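Local structure of SnoaL-like domain-containing protein (Kribbella flavida, 5EVH) at residues Phe57-Ala69 against Ala76-Pro88. The protein is of unknown function but carries a SnoaL-like domain of the NTF2 clan, a fold that in relatives builds a pocket for small ligands or substrates. Residues are numbered along the deposited sequence; the frame is centred on the assembly and turned at random.
Sequences FSRILVGSAVLSA and ALLMYDTETVPVP
Leu67 N and Ser68 N both donate to Met79 O, at 2.7 Å from Leu67 N to Met79 O, which identifies a classic beta bulge in the antiparallel hairpin of strands 61-71 and 75-84. Met79 (selenomethionine) returns a bond from its N to Ser68 O, and beyond the bulge the register moves by one residue. Ala65 and Asp81 form a hydrogen-bonded pair: Asp81 N donates to Ala65 O at 2.8 Å, and Ala65 N donates back to Asp81 O. Toward the helix 47-58 end, Val62 N donates to Glu83 O in a nearly straight bond (N-H...O 175°), and Glu83 N donates to Gly63 O. Two waters extend this end: one links Ile60 O to Val85 N, the other Ser64 N to Glu83 OE2.

Side chains of Ser64, Val66, Ala69, Tyr80 and Thr82 share the face packed by helix 7-20, as in the NTF2 fold, while Leu67 and Met79 meet the second subunit. With chi1 at 52°, Tyr80 CG lies over its own backbone, flanked by N and C, turning the ring away from strand 61-71 toward Glu94, which bonds its OH; CB stays 3.3 Å from Ala65 O. Leu61 crosses Thr82 at about a right angle, setting CG, CD1 and CD2 against the Thr82 side chain. With an alanine in place of Leu61 all three carbons are gone, which would probably open a gap beside Thr82 CB and CG2. The Thr82 hydroxyl bonds Ala90 O, and its methyl CG2 lies 3.9 Å from Leu61 CD2.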
loop_
_atom_site.group_PDB
_atom_site.type_symbol
_atom_site.label_atom_id
_atom_site.label_comp_id
_atom_site.label_asym_id
_atom_site.label_seq_id
_atom_site.Cartn_x
_atom_site.Cartn_y
_atom_site.Cartn_z
ATOM N N PHE A 57 13.770 -7.032 -7.921
ATOM C CA PHE A 57 13.190 -5.837 -7.306
ATOM C C PHE A 57 14.222 -5.195 -6.403
ATOM O O PHE A 57 14.524 -3.989 -6.522
ATOM C CB PHE A 57 11.916 -6.260 -6.559
ATOM C CG PHE A 57 10.965 -5.139 -6.162
ATOM C CD1 PHE A 57 11.301 -3.807 -6.287
ATOM C CD2 PHE A 57 9.701 -5.474 -5.630
ATOM C CE1 PHE A 57 10.393 -2.796 -5.886
ATOM C CE2 PHE A 57 8.777 -4.467 -5.236
ATOM C CZ PHE A 57 9.123 -3.141 -5.372
ATOM N N SER A 58 14.809 -5.981 -5.486
ATOM C CA SER A 58 15.763 -5.351 -4.584
ATOM C C SER A 58 16.859 -4.643 -5.380
ATOM O O SER A 58 17.295 -3.546 -5.000
ATOM C CB SER A 58 16.402 -6.346 -3.610
ATOM O OG SER A 58 17.370 -5.617 -2.851
ATOM N N ARG A 59 17.316 -5.251 -6.478
ATOM C CA ARG A 59 18.453 -4.699 -7.218
ATOM C C ARG A 59 18.126 -3.466 -8.064
ATOM O O ARG A 59 19.031 -2.927 -8.704
ATOM C CB ARG A 59 19.057 -5.753 -8.146
ATOM C CG ARG A 59 19.731 -6.878 -7.436
ATOM C CD ARG A 59 20.678 -7.547 -8.381
ATOM N NE ARG A 59 20.568 -8.990 -8.284
ATOM C CZ ARG A 59 21.305 -9.751 -7.480
ATOM N NH1 ARG A 59 22.213 -9.214 -6.675
ATOM N NH2 ARG A 59 21.124 -11.059 -7.490
ATOM N N ILE A 60 16.866 -3.060 -8.173
ATOM C CA ILE A 60 16.592 -1.735 -8.726
ATOM C C ILE A 60 16.485 -0.697 -7.596
ATOM O O ILE A 60 16.481 0.504 -7.875
ATOM C CB ILE A 60 15.316 -1.647 -9.605
ATOM C CG1 ILE A 60 14.078 -1.659 -8.758
ATOM C CG2 ILE A 60 15.289 -2.743 -10.705
ATOM C CD1 ILE A 60 12.841 -1.564 -9.563
ATOM N N LEU A 61 16.467 -1.115 -6.328
ATOM C CA LEU A 61 16.394 -0.169 -5.209
ATOM C C LEU A 61 17.755 0.469 -4.921
ATOM O O LEU A 61 18.757 -0.242 -4.774
ATOM C CB LEU A 61 15.985 -0.882 -3.917
ATOM C CG LEU A 61 14.604 -0.551 -3.440
ATOM C CD1 LEU A 61 13.650 -1.057 -4.548
ATOM C CD2 LEU A 61 14.370 -1.196 -2.089
ATOM N N VAL A 62 17.770 1.787 -4.713
ATOM C CA VAL A 62 19.020 2.473 -4.334
ATOM C C VAL A 62 18.850 3.253 -3.044
ATOM O O VAL A 62 19.775 3.982 -2.620
ATOM C CB VAL A 62 19.548 3.375 -5.461
ATOM C CG1 VAL A 62 19.899 2.508 -6.751
ATOM C CG2 VAL A 62 18.499 4.515 -5.841
ATOM N N GLY A 63 17.696 3.118 -2.390
ATOM C CA GLY A 63 17.494 3.678 -1.049
ATOM C C GLY A 63 16.091 3.296 -0.621
ATOM O O GLY A 63 15.280 2.824 -1.432
ATOM N N SER A 64 15.821 3.443 0.663
ATOM C CA SER A 64 14.469 3.128 1.163
ATOM C C SER A 64 14.386 3.643 2.584
ATOM O O SER A 64 15.408 3.883 3.220
ATOM C CB SER A 64 14.154 1.616 1.164
ATOM O OG SER A 64 15.055 0.910 2.050
ATOM N N ALA A 65 13.165 3.716 3.120
ATOM C CA ALA A 65 12.951 4.119 4.501
ATOM C C ALA A 65 11.602 3.592 4.893
ATOM O O ALA A 65 10.655 3.751 4.126
ATOM C CB ALA A 65 12.981 5.655 4.643
ATOM N N VAL A 66 11.515 2.992 6.074
ATOM C CA VAL A 66 10.220 2.538 6.611
ATOM C C VAL A 66 9.432 3.753 7.073
ATOM O O VAL A 66 9.966 4.608 7.788
ATOM C CB VAL A 66 10.463 1.554 7.762
ATOM C CG1 VAL A 66 9.100 1.122 8.416
ATOM C CG2 VAL A 66 11.143 0.258 7.189
ATOM N N LEU A 67 8.203 3.896 6.598
ATOM C CA LEU A 67 7.334 5.008 6.993
ATOM C C LEU A 67 6.426 4.639 8.145
ATOM O O LEU A 67 6.082 5.520 8.973
ATOM C CB LEU A 67 6.475 5.458 5.803
ATOM C CG LEU A 67 7.325 5.811 4.569
ATOM C CD1 LEU A 67 6.416 6.220 3.375
ATOM C CD2 LEU A 67 8.305 6.928 4.847
ATOM N N SER A 68 6.027 3.356 8.229
ATOM C CA SER A 68 5.079 2.942 9.264
ATOM C C SER A 68 5.143 1.430 9.338
ATOM O O SER A 68 5.325 0.790 8.303
ATOM C CB SER A 68 3.650 3.406 8.881
ATOM O OG SER A 68 2.711 3.118 9.920
ATOM N N ALA A 69 5.057 0.866 10.545
ATOM C CA ALA A 69 5.117 -0.590 10.678
ATOM C C ALA A 69 4.415 -0.999 11.957
ATOM O O ALA A 69 4.724 -0.428 13.007
ATOM C CB ALA A 69 6.586 -1.067 10.722
ATOM N N ALA A 76 1.665 -8.677 10.109
ATOM C CA ALA A 76 2.348 -7.416 10.168
ATOM C C ALA A 76 1.911 -6.607 8.962
ATOM O O ALA A 76 1.556 -7.150 7.902
ATOM C CB ALA A 76 3.901 -7.593 10.192
ATOM N N LEU A 77 2.009 -5.296 9.113
ATOM C CA LEU A 77 1.636 -4.380 8.058
ATOM C C LEU A 77 2.703 -3.288 8.031
ATOM O O LEU A 77 3.007 -2.669 9.067
ATOM C CB LEU A 77 0.221 -3.809 8.358
ATOM C CG LEU A 77 -0.423 -2.990 7.249
ATOM C CD1 LEU A 77 -0.646 -3.872 5.966
ATOM C CD2 LEU A 77 -1.800 -2.421 7.751
ATOM N N LEU A 78 3.290 -3.051 6.870
ATOM C CA LEU A 78 4.277 -1.978 6.833
ATOM C C LEU A 78 4.215 -1.216 5.526
ATOM O O LEU A 78 3.692 -1.701 4.508
ATOM C CB LEU A 78 5.674 -2.474 7.019
ATOM C CG LEU A 78 6.106 -3.710 6.335
ATOM C CD1 LEU A 78 7.033 -3.186 5.322
ATOM C CD2 LEU A 78 6.916 -4.396 7.364
HETATM N N MSE A 79 4.692 0.023 5.611
HETATM C CA MSE A 79 4.723 0.886 4.415
HETATM C C MSE A 79 6.115 1.519 4.405
HETATM O O MSE A 79 6.619 1.961 5.470
HETATM C CB MSE A 79 3.649 1.938 4.491
HETATM C CG MSE A 79 3.753 2.867 3.230
HETATM SE SE MSE A 79 2.404 4.305 3.230
HETATM C CE MSE A 79 0.748 3.192 2.933
ATOM N N TYR A 80 6.766 1.551 3.225
ATOM C CA TYR A 80 8.124 2.053 3.116
ATOM C C TYR A 80 8.251 2.824 1.812
ATOM O O TYR A 80 7.554 2.564 0.831
ATOM C CB TYR A 80 9.189 0.929 3.225
ATOM C CG TYR A 80 8.977 -0.228 2.290
ATOM C CD1 TYR A 80 8.245 -1.341 2.689
ATOM C CD2 TYR A 80 9.522 -0.206 1.015
ATOM C CE1 TYR A 80 8.077 -2.427 1.819
ATOM C CE2 TYR A 80 9.366 -1.274 0.136
ATOM C CZ TYR A 80 8.626 -2.372 0.550
ATOM O OH TYR A 80 8.443 -3.438 -0.320
ATOM N N ASP A 81 9.132 3.805 1.815
ATOM C CA ASP A 81 9.451 4.482 0.574
ATOM C C ASP A 81 10.601 3.711 -0.062
ATOM O O ASP A 81 11.394 3.082 0.643
ATOM C CB ASP A 81 9.912 5.909 0.860
ATOM C CG ASP A 81 10.138 6.725 -0.475
ATOM O OD1 ASP A 81 9.325 6.523 -1.417
ATOM O OD2 ASP A 81 11.133 7.473 -0.574
ATOM N N THR A 82 10.700 3.762 -1.381
ATOM C CA THR A 82 11.920 3.286 -2.039
ATOM C C THR A 82 12.382 4.339 -3.033
ATOM O O THR A 82 11.572 5.128 -3.544
ATOM C CB THR A 82 11.753 1.924 -2.805
ATOM O OG1 THR A 82 11.033 2.103 -4.041
ATOM C CG2 THR A 82 11.020 0.826 -1.957
ATOM N N GLU A 83 13.699 4.351 -3.309
ATOM C CA GLU A 83 14.272 5.168 -4.373
ATOM C C GLU A 83 14.748 4.213 -5.465
ATOM O O GLU A 83 15.336 3.182 -5.131
ATOM C CB GLU A 83 15.453 5.958 -3.847
ATOM C CG GLU A 83 14.994 6.844 -2.640
ATOM C CD GLU A 83 16.231 7.325 -1.825
ATOM O OE1 GLU A 83 17.177 7.954 -2.417
ATOM O OE2 GLU A 83 16.230 7.023 -0.600
ATOM N N THR A 84 14.590 4.592 -6.751
ATOM C CA THR A 84 15.141 3.835 -7.885
ATOM C C THR A 84 15.722 4.838 -8.875
ATOM O O THR A 84 15.492 6.050 -8.751
ATOM C CB THR A 84 14.044 2.958 -8.589
ATOM O OG1 THR A 84 13.154 3.812 -9.314
ATOM C CG2 THR A 84 13.210 2.151 -7.546
ATOM N N VAL A 85 16.491 4.343 -9.867
ATOM C CA VAL A 85 17.010 5.239 -10.909
ATOM C C VAL A 85 15.895 5.855 -11.745
ATOM O O VAL A 85 15.846 7.098 -11.842
ATOM C CB VAL A 85 18.094 4.537 -11.747
ATOM C CG1 VAL A 85 18.443 5.415 -13.003
ATOM C CG2 VAL A 85 19.340 4.406 -10.872
ATOM N N PRO A 86 14.963 5.079 -12.332
ATOM C CA PRO A 86 13.934 5.706 -13.178
ATOM C C PRO A 86 12.871 6.437 -12.402
ATOM O O PRO A 86 12.322 7.428 -12.909
ATOM C CB PRO A 86 13.340 4.520 -13.955
ATOM C CG PRO A 86 13.592 3.306 -13.086
ATOM C CD PRO A 86 14.907 3.591 -12.372
ATOM N N VAL A 87 12.606 6.023 -11.169
ATOM C CA VAL A 87 11.511 6.587 -10.401
ATOM C C VAL A 87 12.067 7.030 -9.054
ATOM O O VAL A 87 12.400 6.171 -8.231
ATOM C CB VAL A 87 10.380 5.549 -10.238
ATOM C CG1 VAL A 87 9.238 6.141 -9.392
ATOM C CG2 VAL A 87 9.906 5.015 -11.691
ATOM N N PRO A 88 12.090 8.338 -8.776
ATOM C CA PRO A 88 12.737 8.847 -7.541
ATOM C C PRO A 88 12.135 8.292 -6.277
ATOM O O PRO A 88 12.876 8.016 -5.315
ATOM C CB PRO A 88 12.499 10.365 -7.613
ATOM C CG PRO A 88 12.189 10.654 -9.039
ATOM C CD PRO A 88 11.564 9.417 -9.633
HETATM O O HOH W 1 17.234 1.841 -10.058
HETATM O O HOH W 2 17.787 5.623 1.682
#